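Local coordinates for fimbrial subunit type 1 (Actinomyces oris, PDB 3UXF), which builds the shaft of type 1 fimbriae on the bacterial surface as their major pilin subunit, at residues Ile261-Thr272 / Trp330-Ile341. Numbering follows the deposited sequence.
Sequences ITAEGKDHNWAT and WDPNNPGTTTDI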
ATOM      1  N   ILE A 261       7.190  16.341  -8.284  1.00 11.26           N
ATOM      2  CA  ILE A 261       6.353  17.548  -8.258  1.00 13.08           C
ATOM      3  C   ILE A 261       5.564  17.586  -6.962  1.00 13.93           C
ATOM      4  O   ILE A 261       4.748  16.695  -6.742  1.00 12.74           O
ATOM      5  CB  ILE A 261       5.389  17.545  -9.440  1.00 16.02           C
ATOM      6  CG1 ILE A 261       6.191  17.378 -10.731  1.00 17.31           C
ATOM      7  CG2 ILE A 261       4.522  18.823  -9.467  1.00 17.91           C
ATOM      8  CD1 ILE A 261       5.341  16.890 -11.877  1.00 20.96           C
ATOM      9  N   THR A 262       5.791  18.575  -6.092  1.00 14.24           N
ATOM     10  CA  THR A 262       4.977  18.666  -4.883  1.00 14.21           C
ATOM     11  C   THR A 262       4.027  19.843  -4.973  1.00 15.96           C
ATOM     12  O   THR A 262       4.252  20.787  -5.748  1.00 18.81           O
ATOM     13  CB  THR A 262       5.788  18.811  -3.574  1.00 14.29           C
ATOM     14  OG1 THR A 262       6.649  19.965  -3.645  1.00 15.93           O
ATOM     15  CG2 THR A 262       6.651  17.586  -3.339  1.00 14.45           C
ATOM     16  N   ALA A 263       2.965  19.790  -4.181  1.00 12.47           N
ATOM     17  CA  ALA A 263       1.944  20.846  -4.239  1.00 14.09           C
ATOM     18  C   ALA A 263       1.213  20.915  -2.906  1.00 18.04           C
ATOM     19  O   ALA A 263       0.988  19.893  -2.249  1.00 15.37           O
ATOM     20  CB  ALA A 263       0.960  20.603  -5.386  1.00 15.63           C
ATOM     21  N   GLU A 264       0.801  22.124  -2.527  1.00 17.13           N
ATOM     22  CA  GLU A 264      -0.058  22.290  -1.379  1.00 16.91           C
ATOM     23  C   GLU A 264      -1.472  21.806  -1.684  1.00 20.38           C
ATOM     24  O   GLU A 264      -2.012  22.030  -2.761  1.00 21.28           O
ATOM     25  CB  GLU A 264      -0.095  23.771  -1.008  1.00 20.66           C
ATOM     26  CG  GLU A 264       1.012  24.229  -0.105  1.00 31.95           C
ATOM     27  CD  GLU A 264       0.444  24.725   1.208  1.00 41.07           C
ATOM     28  OE1 GLU A 264      -0.190  25.808   1.193  1.00 49.09           O
ATOM     29  OE2 GLU A 264       0.594  24.013   2.234  1.00 40.58           O
ATOM     30  N   GLY A 265      -2.098  21.169  -0.711  1.00 16.81           N
ATOM     31  CA  GLY A 265      -3.447  20.723  -0.868  1.00 16.50           C
ATOM     32  C   GLY A 265      -4.347  21.307   0.205  1.00 16.56           C
ATOM     33  O   GLY A 265      -3.925  22.142   1.044  1.00 18.58           O
ATOM     34  N   LYS A 266      -5.578  20.833   0.189  1.00 18.74           N
ATOM     35  CA  LYS A 266      -6.611  21.356   1.079  1.00 19.76           C
ATOM     36  C   LYS A 266      -6.425  20.828   2.485  1.00 20.89           C
ATOM     37  O   LYS A 266      -6.211  21.607   3.411  1.00 19.46           O
ATOM     38  CB  LYS A 266      -7.995  20.999   0.528  1.00 22.76           C
ATOM     39  CG  LYS A 266      -9.193  21.414   1.380  1.00 24.64           C
ATOM     40  CD  LYS A 266     -10.474  20.825   0.740  1.00 31.44           C
ATOM     41  CE  LYS A 266     -11.755  21.232   1.451  1.00 40.94           C
ATOM     42  NZ  LYS A 266     -11.916  20.566   2.769  1.00 39.96           N
ATOM     43  N   ASP A 267      -6.491  19.502   2.628  1.00 19.43           N
ATOM     44  CA  ASP A 267      -6.356  18.852   3.925  1.00 14.92           C
ATOM     45  C   ASP A 267      -5.068  18.048   4.007  1.00 16.40           C
ATOM     46  O   ASP A 267      -4.733  17.499   5.065  1.00 15.67           O
ATOM     47  CB  ASP A 267      -7.516  17.916   4.172  1.00 17.59           C
ATOM     48  CG  ASP A 267      -8.841  18.665   4.365  1.00 23.88           C
ATOM     49  OD1 ASP A 267      -8.800  19.818   4.822  1.00 28.43           O
ATOM     50  OD2 ASP A 267      -9.891  18.079   4.057  1.00 29.90           O
ATOM     51  N   HIS A 268      -4.373  17.990   2.882  1.00 16.26           N
ATOM     52  CA  HIS A 268      -3.115  17.245   2.765  1.00 13.52           C
ATOM     53  C   HIS A 268      -2.253  18.022   1.808  1.00 15.03           C
ATOM     54  O   HIS A 268      -2.730  18.937   1.127  1.00 18.52           O
ATOM     55  CB  HIS A 268      -3.387  15.900   2.092  1.00 13.13           C
ATOM     56  CG  HIS A 268      -4.423  15.094   2.794  1.00 14.86           C
ATOM     57  ND1 HIS A 268      -5.764  15.169   2.484  1.00 21.57           N
ATOM     58  CD2 HIS A 268      -4.309  14.170   3.775  1.00 15.97           C
ATOM     59  CE1 HIS A 268      -6.432  14.323   3.250  1.00 21.05           C
ATOM     60  NE2 HIS A 268      -5.573  13.709   4.039  1.00 23.89           N
ATOM     61  N   ASN A 269      -0.989  17.640   1.712  1.00 12.34           N
ATOM     62  CA  ASN A 269      -0.189  18.054   0.573  1.00 10.61           C
ATOM     63  C   ASN A 269       0.057  16.859  -0.316  1.00 11.35           C
ATOM     64  O   ASN A 269      -0.491  15.776  -0.068  1.00 10.36           O
ATOM     65  CB  ASN A 269       1.131  18.663   1.020  1.00 12.48           C
ATOM     66  CG  ASN A 269       0.913  19.888   1.868  1.00 16.38           C
ATOM     67  OD1 ASN A 269       0.040  20.691   1.566  1.00 17.96           O
ATOM     68  ND2 ASN A 269       1.687  20.026   2.948  1.00 16.61           N
ATOM     69  N   TRP A 270       0.789  17.100  -1.400  1.00 11.56           N
ATOM     70  CA  TRP A 270       0.821  16.123  -2.486  1.00 11.55           C
ATOM     71  C   TRP A 270       2.205  16.036  -3.105  1.00 10.68           C
ATOM     72  O   TRP A 270       2.905  17.041  -3.262  1.00 11.87           O
ATOM     73  CB  TRP A 270      -0.181  16.511  -3.579  1.00 11.41           C
ATOM     74  CG  TRP A 270      -1.557  16.531  -3.101  1.00 11.93           C
ATOM     75  CD1 TRP A 270      -2.257  17.631  -2.637  1.00 13.36           C
ATOM     76  CD2 TRP A 270      -2.453  15.422  -3.021  1.00 11.78           C
ATOM     77  NE1 TRP A 270      -3.519  17.253  -2.284  1.00 14.44           N
ATOM     78  CE2 TRP A 270      -3.677  15.908  -2.505  1.00 12.66           C
ATOM     79  CE3 TRP A 270      -2.352  14.059  -3.340  1.00 11.31           C
ATOM     80  CZ2 TRP A 270      -4.791  15.091  -2.297  1.00 13.66           C
ATOM     81  CZ3 TRP A 270      -3.484  13.250  -3.138  1.00 11.04           C
ATOM     82  CH2 TRP A 270      -4.678  13.771  -2.616  1.00 13.49           C
ATOM     83  N   ALA A 271       2.645  14.803  -3.419  1.00 12.12           N
ATOM     84  CA  ALA A 271       3.928  14.609  -4.080  1.00  9.63           C
ATOM     85  C   ALA A 271       3.696  13.617  -5.198  1.00 13.26           C
ATOM     86  O   ALA A 271       3.160  12.539  -4.957  1.00 16.02           O
ATOM     87  CB  ALA A 271       4.938  14.027  -3.111  1.00 12.83           C
ATOM     88  N   THR A 272       4.097  13.967  -6.412  1.00 11.72           N
ATOM     89  CA  THR A 272       3.966  13.058  -7.545  1.00 11.60           C
ATOM     90  C   THR A 272       5.355  12.765  -8.095  1.00 11.82           C
ATOM     91  O   THR A 272       6.149  13.693  -8.358  1.00 14.22           O
ATOM     92  CB  THR A 272       3.161  13.718  -8.675  1.00 11.10           C
ATOM     93  OG1 THR A 272       1.846  14.014  -8.190  1.00 13.48           O
ATOM     94  CG2 THR A 272       3.024  12.762  -9.867  1.00 13.68           C
ATOM     95  N   TRP A 330      -6.068  13.862 -12.456  1.00 16.79           N
ATOM     96  CA  TRP A 330      -5.001  14.413 -11.637  1.00 15.33           C
ATOM     97  C   TRP A 330      -4.038  15.326 -12.366  1.00 15.82           C
ATOM     98  O   TRP A 330      -3.490  14.982 -13.410  1.00 17.29           O
ATOM     99  CB  TRP A 330      -4.197  13.269 -11.020  1.00 15.58           C
ATOM    100  CG  TRP A 330      -3.047  13.715 -10.153  1.00 13.11           C
ATOM    101  CD1 TRP A 330      -1.718  13.550 -10.406  1.00 13.77           C
ATOM    102  CD2 TRP A 330      -3.141  14.382  -8.887  1.00 14.45           C
ATOM    103  NE1 TRP A 330      -0.969  14.068  -9.365  1.00 13.42           N
ATOM    104  CE2 TRP A 330      -1.830  14.585  -8.425  1.00 12.98           C
ATOM    105  CE3 TRP A 330      -4.212  14.830  -8.113  1.00 13.47           C
ATOM    106  CZ2 TRP A 330      -1.552  15.206  -7.216  1.00 12.21           C
ATOM    107  CZ3 TRP A 330      -3.928  15.436  -6.894  1.00 13.57           C
ATOM    108  CH2 TRP A 330      -2.612  15.617  -6.467  1.00 12.68           C
ATOM    109  N   ASP A 331      -3.799  16.501 -11.798  1.00 13.18           N
ATOM    110  CA  ASP A 331      -2.773  17.396 -12.302  1.00 15.55           C
ATOM    111  C   ASP A 331      -1.800  17.650 -11.148  1.00 17.84           C
ATOM    112  O   ASP A 331      -2.159  18.271 -10.156  1.00 16.83           O
ATOM    113  CB  ASP A 331      -3.411  18.718 -12.706  1.00 20.75           C
ATOM    114  CG  ASP A 331      -2.395  19.736 -13.150  1.00 23.29           C
ATOM    115  OD1 ASP A 331      -1.165  19.532 -12.989  1.00 20.69           O
ATOM    116  OD2 ASP A 331      -2.841  20.779 -13.681  1.00 27.81           O
ATOM    117  N   PRO A 332      -0.570  17.127 -11.247  1.00 14.47           N
ATOM    118  CA  PRO A 332       0.330  17.164 -10.088  1.00 15.87           C
ATOM    119  C   PRO A 332       0.597  18.561  -9.566  1.00 17.19           C
ATOM    120  O   PRO A 332       0.957  18.742  -8.407  1.00 18.39           O
ATOM    121  CB  PRO A 332       1.650  16.585 -10.623  1.00 17.92           C
ATOM    122  CG  PRO A 332       1.291  15.865 -11.884  1.00 18.08           C
ATOM    123  CD  PRO A 332      -0.042  16.343 -12.383  1.00 14.65           C
ATOM    124  N   ASN A 333       0.462  19.543 -10.452  1.00 18.15           N
ATOM    125  CA  ASN A 333       0.725  20.919 -10.105  1.00 21.18           C
ATOM    126  C   ASN A 333      -0.511  21.630  -9.605  1.00 21.83           C
ATOM    127  O   ASN A 333      -0.402  22.715  -9.059  1.00 27.46           O
ATOM    128  CB  ASN A 333       1.276  21.661 -11.334  1.00 23.44           C
ATOM    129  CG  ASN A 333       2.732  21.393 -11.540  1.00 25.17           C
ATOM    130  OD1 ASN A 333       3.553  21.733 -10.689  1.00 24.96           O
ATOM    131  ND2 ASN A 333       3.071  20.740 -12.646  1.00 26.68           N
ATOM    132  N   ASN A 334      -1.679  21.032  -9.795  1.00 19.02           N
ATOM    133  CA  ASN A 334      -2.940  21.643  -9.360  1.00 21.97           C
ATOM    134  C   ASN A 334      -3.891  20.664  -8.712  1.00 18.85           C
ATOM    135  O   ASN A 334      -4.887  20.266  -9.321  1.00 19.28           O
ATOM    136  CB  ASN A 334      -3.648  22.324 -10.542  1.00 24.62           C
ATOM    137  CG  ASN A 334      -2.850  23.454 -11.103  1.00 33.06           C
ATOM    138  OD1 ASN A 334      -2.596  24.451 -10.407  1.00 37.29           O
ATOM    139  ND2 ASN A 334      -2.409  23.311 -12.350  1.00 32.68           N
ATOM    140  N   PRO A 335      -3.597  20.270  -7.458  1.00 20.61           N
ATOM    141  CA  PRO A 335      -4.512  19.339  -6.805  1.00 19.39           C
ATOM    142  C   PRO A 335      -5.784  20.044  -6.440  1.00 23.18           C
ATOM    143  O   PRO A 335      -6.756  19.362  -6.230  1.00 21.94           O
ATOM    144  CB  PRO A 335      -3.765  18.904  -5.536  1.00 20.49           C
ATOM    145  CG  PRO A 335      -2.695  19.865  -5.349  1.00 22.32           C
ATOM    146  CD  PRO A 335      -2.411  20.576  -6.646  1.00 20.76           C
ATOM    147  N   GLY A 336      -5.758  21.369  -6.350  1.00 20.99           N
ATOM    148  CA  GLY A 336      -6.949  22.106  -5.980  1.00 23.77           C
ATOM    149  C   GLY A 336      -7.473  21.576  -4.662  1.00 22.00           C
ATOM    150  O   GLY A 336      -6.708  21.421  -3.707  1.00 20.44           O
ATOM    151  N   THR A 337      -8.774  21.307  -4.594  1.00 23.34           N
ATOM    152  CA  THR A 337      -9.367  20.878  -3.339  1.00 22.01           C
ATOM    153  C   THR A 337      -9.498  19.356  -3.222  1.00 21.35           C
ATOM    154  O   THR A 337     -10.225  18.873  -2.362  1.00 24.86           O
ATOM    155  CB  THR A 337     -10.754  21.554  -3.109  1.00 29.14           C
ATOM    156  OG1 THR A 337     -11.673  21.114  -4.109  1.00 28.38           O
ATOM    157  CG2 THR A 337     -10.634  23.075  -3.195  1.00 33.07           C
ATOM    158  N   THR A 338      -8.770  18.603  -4.058  1.00 23.49           N
ATOM    159  CA  THR A 338      -8.786  17.131  -3.997  1.00 20.68           C
ATOM    160  C   THR A 338      -8.453  16.608  -2.594  1.00 20.67           C
ATOM    161  O   THR A 338      -7.584  17.158  -1.911  1.00 21.79           O
ATOM    162  CB  THR A 338      -7.732  16.541  -4.968  1.00 21.47           C
ATOM    163  OG1 THR A 338      -7.962  17.049  -6.294  1.00 26.91           O
ATOM    164  CG2 THR A 338      -7.784  15.004  -4.992  1.00 22.18           C
ATOM    165  N   THR A 339      -9.143  15.556  -2.177  1.00 20.95           N
ATOM    166  CA  THR A 339      -8.839  14.905  -0.896  1.00 22.48           C
ATOM    167  C   THR A 339      -8.610  13.411  -1.075  1.00 22.99           C
ATOM    168  O   THR A 339      -7.921  12.796  -0.282  1.00 22.62           O
ATOM    169  CB  THR A 339      -9.969  15.064   0.126  1.00 26.97           C
ATOM    170  OG1 THR A 339     -11.206  14.652  -0.484  1.00 29.00           O
ATOM    171  CG2 THR A 339     -10.069  16.513   0.592  1.00 28.92           C
ATOM    172  N   ASP A 340      -9.227  12.809  -2.080  1.00 26.21           N
ATOM    173  CA  ASP A 340      -9.050  11.377  -2.280  1.00 22.62           C
ATOM    174  C   ASP A 340      -7.780  11.077  -3.106  1.00 18.32           C
ATOM    175  O   ASP A 340      -7.444  11.826  -4.009  1.00 19.64           O
ATOM    176  CB  ASP A 340     -10.269  10.777  -2.974  1.00 29.93           C
ATOM    177  CG  ASP A 340     -10.409   9.286  -2.710  1.00 37.20           C
ATOM    178  OD1 ASP A 340      -9.421   8.666  -2.243  1.00 43.11           O
ATOM    179  OD2 ASP A 340     -11.508   8.734  -2.957  1.00 50.31           O
ATOM    180  N   ILE A 341      -7.071   9.996  -2.789  1.00 20.85           N
ATOM    181  CA  ILE A 341      -5.894   9.624  -3.595  1.00 16.50           C
ATOM    182  C   ILE A 341      -6.323   9.333  -5.035  1.00 14.50           C
ATOM    183  O   ILE A 341      -7.319   8.637  -5.249  1.00 17.60           O
ATOM    184  CB  ILE A 341      -5.148   8.386  -3.014  1.00 17.08           C
ATOM    185  CG1 ILE A 341      -3.794   8.160  -3.713  1.00 14.65           C
ATOM    186  CG2 ILE A 341      -5.986   7.153  -3.109  1.00 19.73           C
ATOM    187  CD1 ILE A 341      -2.670   9.086  -3.146  1.00 11.88           C
TER
HETATM  188  O   HOH W   1       1.938  16.462  -6.924  1.00 13.35           O
HETATM  189  O   HOH W   2       3.314  22.368  -7.934  1.00 28.02           O
HETATM  190  O   HOH W   3      -5.946  19.169  -2.121  1.00 19.09           O
HETATM  191  O   HOH W   4      -6.508  17.414   0.681  1.00 18.78           O
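Trp-330 and Pro-335 share one face of the Trp-270 indole, while Thr-338 O meets its edge at CZ2, and most of the apolar contact gathers round this ring. Over that face comes the far corner of the Trp-330 ring, CH2 standing 3.5 Å from Trp-270 CD2; the planes of the two six-membered rings meet at 54°, an oblique aromatic contact. Beside it, Pro-335 sets CB over the face, 3.8 Å from the centroid of the Trp-270 five-membered ring, a CH-pi contact. With CG anti to its carbonyl carbon (chi1 -62°), Trp-270 reaches from the hairpin of strands 258-264 and 269-275 into the loop that connects strands 312-321 and 344-362. Strand 269-275 pairs in turn with 224-229 in the same sheet of this beta-sandwich pilin. Farther along, Ala-263 CB packs against Pro-335 CD, and Pro-332 CB lies against Ile-261 CG2 and against OG1 and CB of Thr-272.

One direct hydrogen bond crosses the interface: Trp-330 NE1 donates to Thr-272 OG1 (3.1 Å, 152°), nearly in the indole plane. That hydroxyl also donates to a water 2.8 Å from OG1, which in turn donates to the carbonyl oxygens of Ile-261 and Pro-332. A second water accepts hydrogen bonds from Lys-266 N and Trp-270 NE1 (3.1 Å from the latter) and donates to Gly-336 O and Thr-338 O, so four bonds hold it in place.

The loop shapes itself through an Asx turn at Asp-331 and a type II' turn from Pro-335 to Thr-338, where Pro-335 O accepts from both N and OG1 of Thr-338. Outside, Arg-228 of the adjoining strand 224-229 binds Thr-339 O.

An irregular loop thus covers one face of the hairpin, held by apolar side chains, one direct bond and bridging waters.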